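Local coordinates for protein HhaI Restriction Endonuclease (Haemophilus parahaemolyticus, PDB 6UKF) that probably cleaves double-stranded DNA at the sequence GCGC as a type II restriction endonuclease, held here with its cognate DNA and calcium, at residues G55-I60 with F68-K73; E7-T12 with G134-F139; E145-V150 with L242-E247. All coordinates share one frame; numbering follows the deposited sequence.

Interaction 1. Residues G55-I60 with F68-K73; sequences GQFVLI and FDYSPK. With nucleotides of chain B.
Phe57 to Ile60 lie against Phe68 to Ser71 in an antiparallel beta hairpin, both segments reaching the DNA backbone. Ahead of the paired residues, Gln56 donates from NE2 to OP2 of DC7 of chain B at 2.8 Å, nearly straight at 163°, while its OE1 is held by Lys157. Phe57 CG lies between the backbone N and the carbonyl carbon (chi1 51°), which brings the ring obliquely against Tyr70, planes at 37° and CD1 3.5 Å from Tyr70 CE1. At Val58 the backbone O accepts from Ser71 N at 3.2 Å. Ser71 OG meanwhile donates to OP1 of DG6 of chain B at 2.5 Å and accepts from Lys73 N, an ST turn that helps orient the hydroxyl toward the phosphate. Leu59, in a non-hydrogen-bonded pair with Tyr70, divides its branches: CD1 reaches Phe68 CB, and CD2 lies 3.9 Å from Tyr70 CD1. Ile60 and Asp69 form a hydrogen-bonded pair, with Ile60 N to Asp69 O at 2.8 Å and Asp69 N to Ile60 O at 2.9 Å. Strand 228-236 flanks residues 55-60 in the sheet, while helix 80-91 covers Phe57, Leu59, Phe68 and Tyr70, whose OH bonds to Ser76 O.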
loop_
_atom_site.group_PDB
_atom_site.type_symbol
_atom_site.label_atom_id
_atom_site.label_comp_id
_atom_site.label_asym_id
_atom_site.label_seq_id
_atom_site.Cartn_x
_atom_site.Cartn_y
_atom_site.Cartn_z
ATOM N N GLY A 55 -3.734 -4.001 2.588
ATOM C CA GLY A 55 -4.862 -4.111 1.686
ATOM C C GLY A 55 -5.987 -3.149 2.052
ATOM O O GLY A 55 -6.076 -2.641 3.172
ATOM N N GLN A 56 -6.862 -2.907 1.074
ATOM C CA GLN A 56 -7.940 -1.942 1.249
ATOM C C GLN A 56 -9.030 -2.178 0.211
ATOM O O GLN A 56 -8.842 -2.901 -0.767
ATOM C CB GLN A 56 -7.418 -0.513 1.094
ATOM C CG GLN A 56 -6.877 -0.211 -0.301
ATOM C CD GLN A 56 -6.815 1.267 -0.575
ATOM O OE1 GLN A 56 -5.949 1.965 -0.055
ATOM N NE2 GLN A 56 -7.754 1.761 -1.375
ATOM N N PHE A 57 -10.173 -1.526 0.433
ATOM C CA PHE A 57 -11.198 -1.370 -0.593
ATOM C C PHE A 57 -12.026 -0.129 -0.271
ATOM O O PHE A 57 -12.300 0.155 0.897
ATOM C CB PHE A 57 -12.093 -2.612 -0.751
ATOM C CG PHE A 57 -12.697 -3.127 0.528
ATOM C CD1 PHE A 57 -13.940 -2.681 0.959
ATOM C CD2 PHE A 57 -12.043 -4.092 1.278
ATOM C CE1 PHE A 57 -14.504 -3.174 2.123
ATOM C CE2 PHE A 57 -12.603 -4.586 2.443
ATOM C CZ PHE A 57 -13.833 -4.130 2.865
ATOM N N VAL A 58 -12.412 0.608 -1.312
ATOM C CA VAL A 58 -13.195 1.827 -1.137
ATOM C C VAL A 58 -14.666 1.477 -0.960
ATOM O O VAL A 58 -15.218 0.639 -1.685
ATOM C CB VAL A 58 -12.980 2.780 -2.327
ATOM C CG1 VAL A 58 -13.939 3.958 -2.254
ATOM C CG2 VAL A 58 -11.539 3.266 -2.356
ATOM N N LEU A 59 -15.305 2.120 0.014
ATOM C CA LEU A 59 -16.745 2.033 0.208
ATOM C C LEU A 59 -17.336 3.430 0.111
ATOM O O LEU A 59 -16.778 4.388 0.657
ATOM C CB LEU A 59 -17.097 1.453 1.577
ATOM C CG LEU A 59 -16.710 -0.001 1.838
ATOM C CD1 LEU A 59 -17.191 -0.410 3.221
ATOM C CD2 LEU A 59 -17.263 -0.937 0.780
ATOM N N ILE A 60 -18.466 3.541 -0.573
ATOM C CA ILE A 60 -19.150 4.812 -0.787
ATOM C C ILE A 60 -20.393 4.826 0.097
ATOM O O ILE A 60 -21.236 3.927 -0.020
ATOM C CB ILE A 60 -19.523 5.006 -2.266
ATOM C CG1 ILE A 60 -18.273 4.925 -3.152
ATOM C CG2 ILE A 60 -20.247 6.328 -2.451
ATOM C CD1 ILE A 60 -17.202 5.943 -2.830
ATOM N N PHE A 68 -23.453 0.954 2.797
ATOM C CA PHE A 68 -22.222 1.235 2.076
ATOM C C PHE A 68 -22.188 0.434 0.787
ATOM O O PHE A 68 -22.496 -0.763 0.782
ATOM C CB PHE A 68 -21.010 0.931 2.952
ATOM C CG PHE A 68 -20.823 1.930 4.037
ATOM C CD1 PHE A 68 -20.109 3.089 3.800
ATOM C CD2 PHE A 68 -21.408 1.744 5.275
ATOM C CE1 PHE A 68 -19.958 4.033 4.786
ATOM C CE2 PHE A 68 -21.259 2.684 6.268
ATOM C CZ PHE A 68 -20.532 3.831 6.023
ATOM N N ASP A 69 -21.840 1.106 -0.303
ATOM C CA ASP A 69 -21.708 0.474 -1.603
ATOM C C ASP A 69 -20.237 0.234 -1.906
ATOM O O ASP A 69 -19.389 1.100 -1.675
ATOM C CB ASP A 69 -22.316 1.340 -2.708
ATOM C CG ASP A 69 -23.816 1.550 -2.540
ATOM O OD1 ASP A 69 -24.275 2.580 -2.901
ATOM O OD2 ASP A 69 -24.561 0.596 -1.981
ATOM N N TYR A 70 -19.945 -0.954 -2.417
ATOM C CA TYR A 70 -18.601 -1.274 -2.867
ATOM C C TYR A 70 -18.312 -0.492 -4.140
ATOM O O TYR A 70 -19.097 -0.533 -5.090
ATOM C CB TYR A 70 -18.533 -2.770 -3.145
ATOM C CG TYR A 70 -17.144 -3.355 -3.172
ATOM C CD1 TYR A 70 -16.438 -3.566 -1.996
ATOM C CD2 TYR A 70 -16.551 -3.731 -4.369
ATOM C CE1 TYR A 70 -15.175 -4.118 -2.014
ATOM C CE2 TYR A 70 -15.288 -4.288 -4.396
ATOM C CZ TYR A 70 -14.606 -4.477 -3.213
ATOM O OH TYR A 70 -13.348 -5.031 -3.214
ATOM N N SER A 71 -17.201 0.234 -4.163
ATOM C CA SER A 71 -16.902 1.054 -5.327
ATOM C C SER A 71 -16.770 0.163 -6.558
ATOM O O SER A 71 -15.998 -0.806 -6.534
ATOM C CB SER A 71 -15.606 1.836 -5.149
ATOM O OG SER A 71 -15.273 2.488 -6.367
ATOM N N PRO A 72 -17.480 0.460 -7.650
ATOM C CA PRO A 72 -17.281 -0.311 -8.887
ATOM C C PRO A 72 -15.895 -0.148 -9.484
ATOM O O PRO A 72 -15.547 -0.901 -10.402
ATOM C CB PRO A 72 -18.360 0.245 -9.827
ATOM C CG PRO A 72 -18.625 1.629 -9.307
ATOM C CD PRO A 72 -18.474 1.535 -7.820
ATOM N N LYS A 73 -15.100 0.802 -8.995
ATOM C CA LYS A 73 -13.745 1.020 -9.479
ATOM C C LYS A 73 -12.692 0.324 -8.626
ATOM O O LYS A 73 -11.503 0.419 -8.937
ATOM C CB LYS A 73 -13.450 2.523 -9.556
ATOM C CG LYS A 73 -14.280 3.262 -10.599
ATOM C CD LYS A 73 -14.063 4.764 -10.514
ATOM C CE LYS A 73 -14.925 5.510 -11.517
ATOM N NZ LYS A 73 -15.621 6.666 -10.899
ATOM P P DC B 7 -8.977 -0.483 -4.201
ATOM O OP1 DC B 7 -9.488 -1.815 -4.601
ATOM O OP2 DC B 7 -9.464 0.173 -2.973
ATOM O "O5'" DC B 7 -7.385 -0.579 -4.118
ATOM C "C5'" DC B 7 -6.696 -1.231 -5.171
ATOM C "C4'" DC B 7 -5.198 -1.183 -4.960
ATOM O "O4'" DC B 7 -4.723 0.170 -5.175
ATOM C "C3'" DC B 7 -4.724 -1.590 -3.558
ATOM O "O3'" DC B 7 -3.641 -2.508 -3.684
ATOM C "C2'" DC B 7 -4.313 -0.274 -2.915
ATOM C "C1'" DC B 7 -3.856 0.534 -4.130
ATOM N N1 DC B 7 -3.920 1.997 -3.934
ATOM C C2 DC B 7 -2.801 2.784 -4.226
ATOM O O2 DC B 7 -1.775 2.242 -4.668
ATOM N N3 DC B 7 -2.873 4.121 -4.018
ATOM C C4 DC B 7 -3.997 4.664 -3.542
ATOM N N4 DC B 7 -4.024 5.986 -3.348
ATOM C C5 DC B 7 -5.144 3.877 -3.244
ATOM C C6 DC B 7 -5.061 2.564 -3.454
ATOM P P DG B 6 -12.461 5.184 -5.889
ATOM O OP1 DG B 6 -13.727 4.422 -5.932
ATOM O OP2 DG B 6 -12.233 6.170 -4.809
ATOM O "O5'" DG B 6 -11.250 4.153 -5.887
ATOM C "C5'" DG B 6 -11.183 3.164 -6.895
ATOM C "C4'" DG B 6 -9.921 2.347 -6.755
ATOM O "O4'" DG B 6 -8.771 3.172 -7.089
ATOM C "C3'" DG B 6 -9.650 1.794 -5.352
ATOM O "O3'" DG B 6 -9.214 0.453 -5.480
ATOM C "C2'" DG B 6 -8.580 2.725 -4.792
ATOM C "C1'" DG B 6 -7.805 3.090 -6.049
ATOM N N9 DG B 6 -7.090 4.356 -6.001
ATOM C C8 DG B 6 -7.544 5.560 -5.522
ATOM N N7 DG B 6 -6.673 6.526 -5.639
ATOM C C5 DG B 6 -5.573 5.922 -6.245
ATOM C C6 DG B 6 -4.317 6.464 -6.623
ATOM O O6 DG B 6 -3.913 7.627 -6.499
ATOM N N1 DG B 6 -3.493 5.502 -7.200
ATOM C C2 DG B 6 -3.836 4.187 -7.392
ATOM N N2 DG B 6 -2.911 3.405 -7.965
ATOM N N3 DG B 6 -5.004 3.669 -7.045
ATOM C C4 DG B 6 -5.819 4.591 -6.478
ATOM P P DA B 5 -13.078 11.225 -8.670
ATOM O OP1 DA B 5 -14.547 11.051 -8.671
ATOM O OP2 DA B 5 -12.452 12.252 -7.807
ATOM O "O5'" DA B 5 -12.422 9.813 -8.356
ATOM C "C5'" DA B 5 -12.757 8.713 -9.174
ATOM C "C4'" DA B 5 -11.816 7.561 -8.934
ATOM O "O4'" DA B 5 -10.490 7.911 -9.352
ATOM C "C3'" DA B 5 -11.681 7.132 -7.469
ATOM O "O3'" DA B 5 -12.333 5.892 -7.318
ATOM C "C2'" DA B 5 -10.169 7.062 -7.205
ATOM C "C1'" DA B 5 -9.580 7.138 -8.606
ATOM N N9 DA B 5 -8.279 7.764 -8.719
ATOM C C8 DA B 5 -7.945 9.046 -8.395
ATOM N N7 DA B 5 -6.692 9.342 -8.646
ATOM C C5 DA B 5 -6.177 8.177 -9.190
ATOM C C6 DA B 5 -4.897 7.837 -9.666
ATOM N N6 DA B 5 -3.863 8.685 -9.671
ATOM N N1 DA B 5 -4.721 6.589 -10.147
ATOM C C2 DA B 5 -5.759 5.745 -10.144
ATOM N N3 DA B 5 -7.004 5.950 -9.725
ATOM C C4 DA B 5 -7.147 7.198 -9.255
#

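Interaction 2. Residues E7-T12 with G134-F139; sequences EVFCVT and GDFIIF
Phe9 and Cys10 of helix 3-18 receive Phe136, the first residue of strand 136-140, in a helix-on-sheet packing at an outermost strand of the mixed five-stranded sheet. The sheet and the helix laid on it are consistent with a nuclease core of the PD-(D/E)XK type. The aromatic component is the Phe9 and Phe136 pair: centroids 4.5 Å apart and planes inclined at 42°, a relation that is neither stacked nor perpendicular. Phe136 brings its CZ over one face of the Phe9 ring, displaced toward the rim; the closest carbon approach there is doubtful, so only this general placement is relied on and nothing is concluded about how tight the packing is. Phe9 reaches this position because CG is anti to its backbone N (chi1 -178°), which carries the ring toward the strand although the CB itself does not point there. Phe136 also stacks on Tyr13, one turn further along the same helix. The sulfur-aromatic component comes from Cys10, whose SG is 5.3 Å from the Phe136 centroid and 82° off the ring normal, hence beside the edge and not above the ring. Ile130 of the adjoining strand 126-132 touches both Cys10 and Phe136. Among apolar contacts, Phe136 CE1 comes to 3.9 Å from Cys10 CA and to 4.0 Å from Cys10 SG.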
loop_
_atom_site.group_PDB
_atom_site.type_symbol
_atom_site.label_atom_id
_atom_site.label_comp_id
_atom_site.label_asym_id
_atom_site.label_seq_id
_atom_site.Cartn_x
_atom_site.Cartn_y
_atom_site.Cartn_z
ATOM N N GLU A 7 12.569 -3.607 1.475
ATOM C CA GLU A 7 12.247 -4.546 0.406
ATOM C C GLU A 7 13.505 -5.016 -0.316
ATOM O O GLU A 7 13.622 -6.195 -0.666
ATOM C CB GLU A 7 11.234 -3.918 -0.551
ATOM C CG GLU A 7 9.872 -3.711 0.108
ATOM C CD GLU A 7 8.797 -3.216 -0.844
ATOM O OE1 GLU A 7 9.110 -2.876 -1.937
ATOM O OE2 GLU A 7 7.542 -3.174 -0.396
ATOM N N VAL A 8 14.469 -4.116 -0.526
ATOM C CA VAL A 8 15.743 -4.521 -1.119
ATOM C C VAL A 8 16.476 -5.483 -0.188
ATOM O O VAL A 8 17.064 -6.478 -0.630
ATOM C CB VAL A 8 16.590 -3.274 -1.441
ATOM C CG1 VAL A 8 17.985 -3.671 -1.896
ATOM C CG2 VAL A 8 15.902 -2.418 -2.502
ATOM N N PHE A 9 16.465 -5.183 1.113
ATOM C CA PHE A 9 17.042 -6.061 2.130
ATOM C C PHE A 9 16.460 -7.468 2.033
ATOM O O PHE A 9 17.196 -8.463 2.078
ATOM C CB PHE A 9 16.743 -5.400 3.484
ATOM C CG PHE A 9 17.293 -6.110 4.690
ATOM C CD1 PHE A 9 18.634 -6.442 4.796
ATOM C CD2 PHE A 9 16.459 -6.373 5.764
ATOM C CE1 PHE A 9 19.116 -7.068 5.939
ATOM C CE2 PHE A 9 16.934 -6.989 6.901
ATOM C CZ PHE A 9 18.261 -7.338 6.989
ATOM N N CYS A 10 15.142 -7.570 1.863
ATOM C CA CYS A 10 14.496 -8.877 1.771
ATOM C C CYS A 10 14.875 -9.600 0.483
ATOM O O CYS A 10 15.164 -10.802 0.499
ATOM C CB CYS A 10 12.977 -8.710 1.847
ATOM S SG CYS A 10 12.349 -8.253 3.473
ATOM N N VAL A 11 14.854 -8.891 -0.649
ATOM C CA VAL A 11 15.171 -9.528 -1.928
ATOM C C VAL A 11 16.616 -10.004 -1.937
ATOM O O VAL A 11 16.922 -11.105 -2.412
ATOM C CB VAL A 11 14.882 -8.566 -3.097
ATOM C CG1 VAL A 11 15.338 -9.173 -4.426
ATOM C CG2 VAL A 11 13.409 -8.221 -3.155
ATOM N N THR A 12 17.526 -9.181 -1.417
ATOM C CA THR A 12 18.930 -9.568 -1.360
ATOM C C THR A 12 19.113 -10.829 -0.529
ATOM O O THR A 12 19.870 -11.731 -0.907
ATOM C CB THR A 12 19.748 -8.416 -0.777
ATOM O OG1 THR A 12 19.610 -7.259 -1.614
ATOM C CG2 THR A 12 21.219 -8.796 -0.665
ATOM N N GLY A 134 14.587 -8.793 13.210
ATOM C CA GLY A 134 15.994 -8.997 13.476
ATOM C C GLY A 134 16.544 -10.222 12.773
ATOM O O GLY A 134 17.716 -10.231 12.375
ATOM N N ASP A 135 15.719 -11.255 12.622
ATOM C CA ASP A 135 15.960 -12.359 11.709
ATOM C C ASP A 135 14.832 -12.391 10.687
ATOM O O ASP A 135 13.713 -11.946 10.957
ATOM C CB ASP A 135 15.989 -13.705 12.442
ATOM C CG ASP A 135 17.197 -13.856 13.349
ATOM O OD1 ASP A 135 18.320 -13.527 12.910
ATOM O OD2 ASP A 135 17.025 -14.308 14.500
ATOM N N PHE A 136 15.133 -12.932 9.512
ATOM C CA PHE A 136 14.129 -13.013 8.463
ATOM C C PHE A 136 13.119 -14.104 8.780
ATOM O O PHE A 136 13.467 -15.177 9.280
ATOM C CB PHE A 136 14.783 -13.270 7.109
ATOM C CG PHE A 136 15.473 -12.067 6.549
ATOM C CD1 PHE A 136 14.742 -11.050 5.960
ATOM C CD2 PHE A 136 16.848 -11.944 6.622
ATOM C CE1 PHE A 136 15.369 -9.937 5.450
ATOM C CE2 PHE A 136 17.482 -10.830 6.111
ATOM C CZ PHE A 136 16.743 -9.829 5.522
ATOM N N ILE A 137 11.859 -13.810 8.483
ATOM C CA ILE A 137 10.737 -14.700 8.739
ATOM C C ILE A 137 9.969 -14.832 7.433
ATOM O O ILE A 137 9.524 -13.825 6.872
ATOM C CB ILE A 137 9.828 -14.139 9.845
ATOM C CG1 ILE A 137 10.602 -14.033 11.163
ATOM C CG2 ILE A 137 8.595 -15.005 10.004
ATOM C CD1 ILE A 137 9.953 -13.129 12.186
ATOM N N ILE A 138 9.827 -16.059 6.944
ATOM C CA ILE A 138 9.130 -16.345 5.695
ATOM C C ILE A 138 8.012 -17.323 6.012
ATOM O O ILE A 138 8.251 -18.356 6.647
ATOM C CB ILE A 138 10.081 -16.948 4.646
ATOM C CG1 ILE A 138 11.253 -16.000 4.371
ATOM C CG2 ILE A 138 9.319 -17.256 3.361
ATOM C CD1 ILE A 138 12.362 -16.625 3.558
ATOM N N PHE A 139 6.799 -17.016 5.565
ATOM C CA PHE A 139 5.682 -17.878 5.917
ATOM C C PHE A 139 4.627 -17.877 4.825
ATOM O O PHE A 139 4.467 -16.879 4.111
ATOM C CB PHE A 139 5.057 -17.481 7.265
ATOM C CG PHE A 139 4.442 -16.113 7.279
ATOM C CD1 PHE A 139 3.132 -15.924 6.875
ATOM C CD2 PHE A 139 5.165 -15.019 7.720
ATOM C CE1 PHE A 139 2.559 -14.667 6.897
ATOM C CE2 PHE A 139 4.597 -13.761 7.748
ATOM C CZ PHE A 139 3.292 -13.585 7.337
#

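Interaction 3. Residues E145-V150 with L242-E247; sequences EHYFNV and LFILNE. With PO4 (phosphate ion), chain Q.
The imidazole of His146 has Ile244 CD1 over one face and the carboxylate carbon of Glu145, CD, over the other. Here the first turn of helix 242-255 packs against the residues that precede strand 148-156 of the antiparallel sheet. The CD1 contact is a CH-pi interaction, 3.4 Å from the His146 ring centroid and 18° off the normal. At the edge of the same ring, in its plane, His146 ND1 donates to O4 of the phosphate ion at 2.7 Å and 174°. That ion probably came from the crystallisation liquor; Lys237 NZ binds it too and also holds Glu145 O, and in this crystal the ion probably helps fix the ring's rotation. The Tyr147 ring presents an edge to Leu245, with CE2 3.9 Å from Leu245 CD1 and the two side chains crossing at about a right angle, and it stacks on Phe139 of strand 136-140. Ile244 serves both rings, one branch to each. CG1 lies anti to the carbonyl carbon (chi1 -61°), and the extended second torsion carries CD1 over the histidine, while CG2 turns to the tyrosine, 3.7 Å from Tyr147 OH. The phenol hydroxyl itself reaches the helix: Tyr147 OH is hydrogen-bonded to Asp248 OD1 and lies 3.4 Å from Leu245 CA.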
loop_
_atom_site.group_PDB
_atom_site.type_symbol
_atom_site.label_atom_id
_atom_site.label_comp_id
_atom_site.label_asym_id
_atom_site.label_seq_id
_atom_site.Cartn_x
_atom_site.Cartn_y
_atom_site.Cartn_z
ATOM N N GLU A 145 -2.150 -15.583 10.447
ATOM C CA GLU A 145 -2.551 -15.164 11.785
ATOM C C GLU A 145 -1.529 -15.539 12.851
ATOM O O GLU A 145 -1.570 -14.981 13.953
ATOM C CB GLU A 145 -3.927 -15.739 12.141
ATOM C CG GLU A 145 -3.960 -17.230 12.487
ATOM C CD GLU A 145 -3.922 -18.139 11.267
ATOM O OE1 GLU A 145 -3.769 -17.661 10.189
ATOM O OE2 GLU A 145 -4.066 -19.449 11.463
ATOM N N HIS A 146 -0.630 -16.476 12.559
ATOM C CA HIS A 146 0.396 -16.855 13.519
ATOM C C HIS A 146 1.531 -15.847 13.594
ATOM O O HIS A 146 2.383 -15.961 14.483
ATOM C CB HIS A 146 0.948 -18.236 13.167
ATOM C CG HIS A 146 -0.078 -19.323 13.242
ATOM N ND1 HIS A 146 -0.658 -19.715 14.429
ATOM C CD2 HIS A 146 -0.636 -20.091 12.278
ATOM C CE1 HIS A 146 -1.526 -20.681 14.193
ATOM N NE2 HIS A 146 -1.531 -20.930 12.896
ATOM N N TYR A 147 1.554 -14.866 12.702
ATOM C CA TYR A 147 2.657 -13.923 12.595
ATOM C C TYR A 147 2.258 -12.483 12.851
ATOM O O TYR A 147 3.050 -11.732 13.421
ATOM C CB TYR A 147 3.285 -14.034 11.202
ATOM C CG TYR A 147 3.913 -15.382 10.981
ATOM C CD1 TYR A 147 3.170 -16.439 10.477
ATOM C CD2 TYR A 147 5.239 -15.613 11.315
ATOM C CE1 TYR A 147 3.738 -17.684 10.291
ATOM C CE2 TYR A 147 5.815 -16.852 11.130
ATOM C CZ TYR A 147 5.061 -17.884 10.623
ATOM O OH TYR A 147 5.640 -19.116 10.435
ATOM N N PHE A 148 1.060 -12.072 12.440
ATOM C CA PHE A 148 0.655 -10.678 12.523
ATOM C C PHE A 148 -0.656 -10.536 13.274
ATOM O O PHE A 148 -1.593 -11.313 13.066
ATOM C CB PHE A 148 0.466 -10.067 11.126
ATOM C CG PHE A 148 1.749 -9.675 10.455
ATOM C CD1 PHE A 148 2.380 -8.489 10.785
ATOM C CD2 PHE A 148 2.321 -10.484 9.490
ATOM C CE1 PHE A 148 3.559 -8.119 10.170
ATOM C CE2 PHE A 148 3.502 -10.119 8.870
ATOM C CZ PHE A 148 4.123 -8.934 9.212
ATOM N N ASN A 149 -0.704 -9.541 14.153
ATOM C CA ASN A 149 -1.965 -9.005 14.636
ATOM C C ASN A 149 -2.542 -8.084 13.569
ATOM O O ASN A 149 -1.804 -7.404 12.851
ATOM C CB ASN A 149 -1.742 -8.204 15.917
ATOM C CG ASN A 149 -1.202 -9.056 17.055
ATOM O OD1 ASN A 149 -0.188 -8.727 17.671
ATOM N ND2 ASN A 149 -1.877 -10.161 17.331
ATOM N N VAL A 150 -3.869 -8.069 13.459
ATOM C CA VAL A 150 -4.552 -7.328 12.407
ATOM C C VAL A 150 -5.650 -6.468 13.011
ATOM O O VAL A 150 -6.366 -6.904 13.919
ATOM C CB VAL A 150 -5.145 -8.272 11.339
ATOM C CG1 VAL A 150 -5.742 -7.465 10.186
ATOM C CG2 VAL A 150 -4.090 -9.240 10.838
ATOM N N LEU A 242 7.850 -20.929 17.489
ATOM C CA LEU A 242 9.009 -21.401 16.742
ATOM C C LEU A 242 8.705 -22.688 15.988
ATOM O O LEU A 242 9.360 -22.987 14.983
ATOM C CB LEU A 242 10.194 -21.617 17.679
ATOM C CG LEU A 242 10.683 -20.408 18.473
ATOM C CD1 LEU A 242 12.017 -20.735 19.126
ATOM C CD2 LEU A 242 10.798 -19.169 17.598
ATOM N N PHE A 243 7.731 -23.462 16.461
ATOM C CA PHE A 243 7.338 -24.679 15.761
ATOM C C PHE A 243 6.673 -24.345 14.432
ATOM O O PHE A 243 7.006 -24.925 13.391
ATOM C CB PHE A 243 6.402 -25.487 16.659
ATOM C CG PHE A 243 5.864 -26.717 16.012
ATOM C CD1 PHE A 243 6.636 -27.860 15.915
ATOM C CD2 PHE A 243 4.582 -26.732 15.493
ATOM C CE1 PHE A 243 6.139 -28.996 15.311
ATOM C CE2 PHE A 243 4.077 -27.862 14.889
ATOM C CZ PHE A 243 4.856 -28.997 14.796
ATOM N N ILE A 244 5.733 -23.399 14.448
ATOM C CA ILE A 244 5.114 -22.942 13.207
ATOM C C ILE A 244 6.157 -22.309 12.297
ATOM O O ILE A 244 6.179 -22.553 11.083
ATOM C CB ILE A 244 3.957 -21.974 13.522
ATOM C CG1 ILE A 244 2.889 -22.702 14.344
ATOM C CG2 ILE A 244 3.391 -21.378 12.235
ATOM C CD1 ILE A 244 1.688 -21.866 14.695
ATOM N N LEU A 245 7.035 -21.486 12.867
ATOM C CA LEU A 245 8.063 -20.827 12.072
ATOM C C LEU A 245 8.891 -21.845 11.298
ATOM O O LEU A 245 9.140 -21.683 10.098
ATOM C CB LEU A 245 8.958 -20.013 13.002
ATOM C CG LEU A 245 10.057 -19.175 12.354
ATOM C CD1 LEU A 245 9.465 -17.911 11.761
ATOM C CD2 LEU A 245 11.131 -18.858 13.378
ATOM N N ASN A 246 9.319 -22.913 11.969
ATOM C CA ASN A 246 10.188 -23.885 11.318
ATOM C C ASN A 246 9.456 -24.651 10.223
ATOM O O ASN A 246 10.004 -24.853 9.134
ATOM C CB ASN A 246 10.788 -24.838 12.352
ATOM C CG ASN A 246 11.934 -24.211 13.123
ATOM O OD1 ASN A 246 12.535 -23.232 12.680
ATOM N ND2 ASN A 246 12.248 -24.781 14.278
ATOM N N GLU A 247 8.225 -25.098 10.481
ATOM C CA GLU A 247 7.510 -25.816 9.431
ATOM C C GLU A 247 7.195 -24.900 8.255
ATOM O O GLU A 247 7.166 -25.354 7.105
ATOM C CB GLU A 247 6.253 -26.486 9.983
ATOM C CG GLU A 247 5.151 -25.536 10.410
ATOM C CD GLU A 247 3.982 -26.256 11.058
ATOM O OE1 GLU A 247 4.060 -27.489 11.251
ATOM O OE2 GLU A 247 2.979 -25.585 11.381
HETATM P P PO4 Q . -1.041 -17.929 17.454
HETATM O O1 PO4 Q . -0.408 -16.754 18.158
HETATM O O2 PO4 Q . -1.810 -18.755 18.453
HETATM O O3 PO4 Q . -1.979 -17.435 16.380
HETATM O O4 PO4 Q . 0.032 -18.782 16.822
#

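How the interactions relate
Interactions 2 and 3 adjoin, centres 15 Å apart: Ile137 CG2 lies 3.5 Å from Leu245 CD1 and from Tyr147 CE2, so strand 136-140 touches helix 3-18 through Phe136 and helix 242-255 through its next residue. Interaction 1 touches neither, its nearest atoms about 12 Å from interaction 2 and 9 Å from interaction 3, but strand 228-236 joins strands 51-62 and 148-156 in one antiparallel sheet. Just past residues 145-150, Ser151 and Thr153 bind a calcium ion; a bound calcium is about 13 Å from the Phe57 side chain. Interaction 1 binds DNA phosphates; interaction 2 packs Glu7 on a sugar, nearest atoms about 3 Å apart; interaction 3 keeps its nearest atom about 8 Å away.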